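Local atomic coordinates of phospho-2-dehydro-3-deoxyheptonate aldolase (PDB entry 3TQK), a protein that probably catalyses the stereospecific condensation of phosphoenolpyruvate with D-erythrose 4-phosphate to give DAHP, the first step of chorismate biosynthesis. Residues A[21-26]-A[126-131]. Sequence-based numbering, arbitrary orientation.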
# COMPACT_ATOMS: atom_id res chain seq x y z
N GLN A 21 22.07 -19.33 2.76
CA GLN A 21 23.09 -20.37 2.80
C GLN A 21 23.90 -20.39 1.51
O GLN A 21 25.12 -20.43 1.54
CB GLN A 21 22.50 -21.76 3.03
CG GLN A 21 21.90 -21.96 4.44
CD GLN A 21 21.89 -23.42 4.90
OE1 GLN A 21 22.93 -23.96 5.30
NE2 GLN A 21 20.71 -24.07 4.84
N ASP A 22 23.21 -20.36 0.38
CA ASP A 22 23.86 -20.34 -0.94
C ASP A 22 24.71 -19.09 -1.16
O ASP A 22 25.78 -19.18 -1.76
CB ASP A 22 22.80 -20.44 -2.06
CG ASP A 22 22.15 -21.82 -2.15
OD1 ASP A 22 22.66 -22.79 -1.55
OD2 ASP A 22 21.11 -21.95 -2.83
N ILE A 23 24.23 -17.94 -0.67
CA ILE A 23 24.86 -16.65 -0.94
C ILE A 23 25.09 -15.94 0.41
O ILE A 23 24.33 -15.03 0.78
CB ILE A 23 23.96 -15.78 -1.88
CG1 ILE A 23 23.61 -16.53 -3.18
CG2 ILE A 23 24.64 -14.47 -2.24
CD1 ILE A 23 22.50 -15.85 -3.98
N PRO A 24 26.11 -16.37 1.16
CA PRO A 24 26.25 -15.91 2.53
C PRO A 24 26.68 -14.46 2.64
O PRO A 24 27.24 -13.91 1.69
CB PRO A 24 27.34 -16.84 3.10
CG PRO A 24 28.11 -17.30 1.93
CD PRO A 24 27.14 -17.36 0.79
N LEU A 25 26.37 -13.86 3.78
CA LEU A 25 26.86 -12.52 4.12
C LEU A 25 28.36 -12.58 4.31
O LEU A 25 28.85 -13.21 5.25
CB LEU A 25 26.19 -12.03 5.41
CG LEU A 25 26.54 -10.62 5.89
CD1 LEU A 25 26.23 -9.53 4.85
CD2 LEU A 25 25.79 -10.35 7.22
N LEU A 26 29.09 -11.95 3.39
CA LEU A 26 30.55 -11.99 3.43
C LEU A 26 31.04 -10.95 4.45
O LEU A 26 30.30 -10.04 4.82
CB LEU A 26 31.13 -11.73 2.03
CG LEU A 26 30.76 -12.77 0.95
CD1 LEU A 26 31.17 -12.30 -0.44
CD2 LEU A 26 31.38 -14.14 1.25
N LEU A 126 23.67 -9.98 -6.51
CA LEU A 126 24.15 -8.66 -6.93
C LEU A 126 24.51 -7.79 -5.70
O LEU A 126 25.58 -7.19 -5.64
CB LEU A 126 23.09 -7.95 -7.78
CG LEU A 126 23.44 -6.54 -8.26
CD1 LEU A 126 24.79 -6.52 -9.01
CD2 LEU A 126 22.32 -6.02 -9.14
N LEU A 127 23.60 -7.75 -4.74
CA LEU A 127 23.82 -6.99 -3.52
C LEU A 127 25.02 -7.52 -2.74
O LEU A 127 25.79 -6.73 -2.19
CB LEU A 127 22.58 -7.00 -2.65
CG LEU A 127 21.43 -6.16 -3.17
CD1 LEU A 127 20.17 -6.56 -2.43
CD2 LEU A 127 21.72 -4.65 -3.03
N SER A 128 25.19 -8.83 -2.71
CA SER A 128 26.38 -9.42 -2.09
C SER A 128 27.64 -8.88 -2.77
O SER A 128 28.53 -8.39 -2.09
CB SER A 128 26.34 -10.94 -2.14
OG SER A 128 27.48 -11.51 -1.50
N ASP A 129 27.68 -8.95 -4.10
CA ASP A 129 28.83 -8.49 -4.88
C ASP A 129 29.16 -7.00 -4.67
O ASP A 129 30.32 -6.64 -4.47
CB ASP A 129 28.63 -8.77 -6.39
CG ASP A 129 28.63 -10.26 -6.72
OD1 ASP A 129 28.96 -11.06 -5.82
OD2 ASP A 129 28.28 -10.65 -7.85
N LEU A 130 28.14 -6.15 -4.73
CA LEU A 130 28.34 -4.71 -4.59
C LEU A 130 28.87 -4.31 -3.20
O LEU A 130 29.85 -3.56 -3.10
CB LEU A 130 27.04 -3.97 -4.88
CG LEU A 130 26.54 -4.07 -6.32
CD1 LEU A 130 25.13 -3.51 -6.43
CD2 LEU A 130 27.47 -3.34 -7.26
N THR A 131 28.24 -4.82 -2.15
CA THR A 131 28.67 -4.54 -0.79
C THR A 131 30.03 -5.15 -0.50
O THR A 131 30.82 -4.58 0.27
CB THR A 131 27.68 -5.08 0.25
OG1 THR A 131 27.45 -6.47 0.01
CG2 THR A 131 26.36 -4.28 0.21
O HOH W 1 27.72 -14.18 -0.98
O HOH W 2 27.81 -10.64 1.10
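A chi1 of -179° swings the hydroxyl of Ser-128 away from its own backbone N and out toward the loop 23-26, while in Ile-23 a chi1 of -54° sets CG2 anti to the backbone N, facing the serine, with CG1 anti to the carbonyl carbon. CG2 meets the serine methylene, 3.9 Å from Ser-128 CB, a contact between two aliphatic carbons. From the other end of the loop Leu-26 brings one methyl alongside the hydroxyl, with CD1 3.9 Å from Ser-128 OG.

The hydroxyl itself is joined to the loop through two waters. One gives a hydrogen bond to the carbonyl of Pro-24, 2.7 Å from Pro-24 O, and also bonds Ser-128 OG at 2.7 Å. The other accepts from the amide, 2.9 Å from Leu-26 N, and is likewise hydrogen-bonded to Ser-128 OG (2.8 Å). One buried hydroxyl is thus linked through the waters to both a carbonyl and an N-H of the non-helical linker; the 4.0 Å from Pro-24 O to Ser-128 OG is too long for a direct bond, and the first water spans it.

In this TIM-barrel enzyme the linker joins helix 16-22 to helix 27-45, ahead of the first barrel strand, 51-56, and it lies against helix 116-132, which leads to barrel strand 137-140. Burial against Ser-128 and Asn-125 suits the aliphatic Ile-23, and its beta-branching suits the extended backbone where the chain leaves the helix. Pro-24, which has no N-H to offer, contributes its carbonyl, its CB directed away from the helix. Leu-26, at the N-cap position of helix 27-45, has no side-chain capping group; its aliphatic chain packs instead by the serine hydroxyl and Asn-132. Nearby, Asp-22 forms a salt bridge with Arg-121, and Arg-124 hydrogen-bonds to the carbonyl of Ile-23.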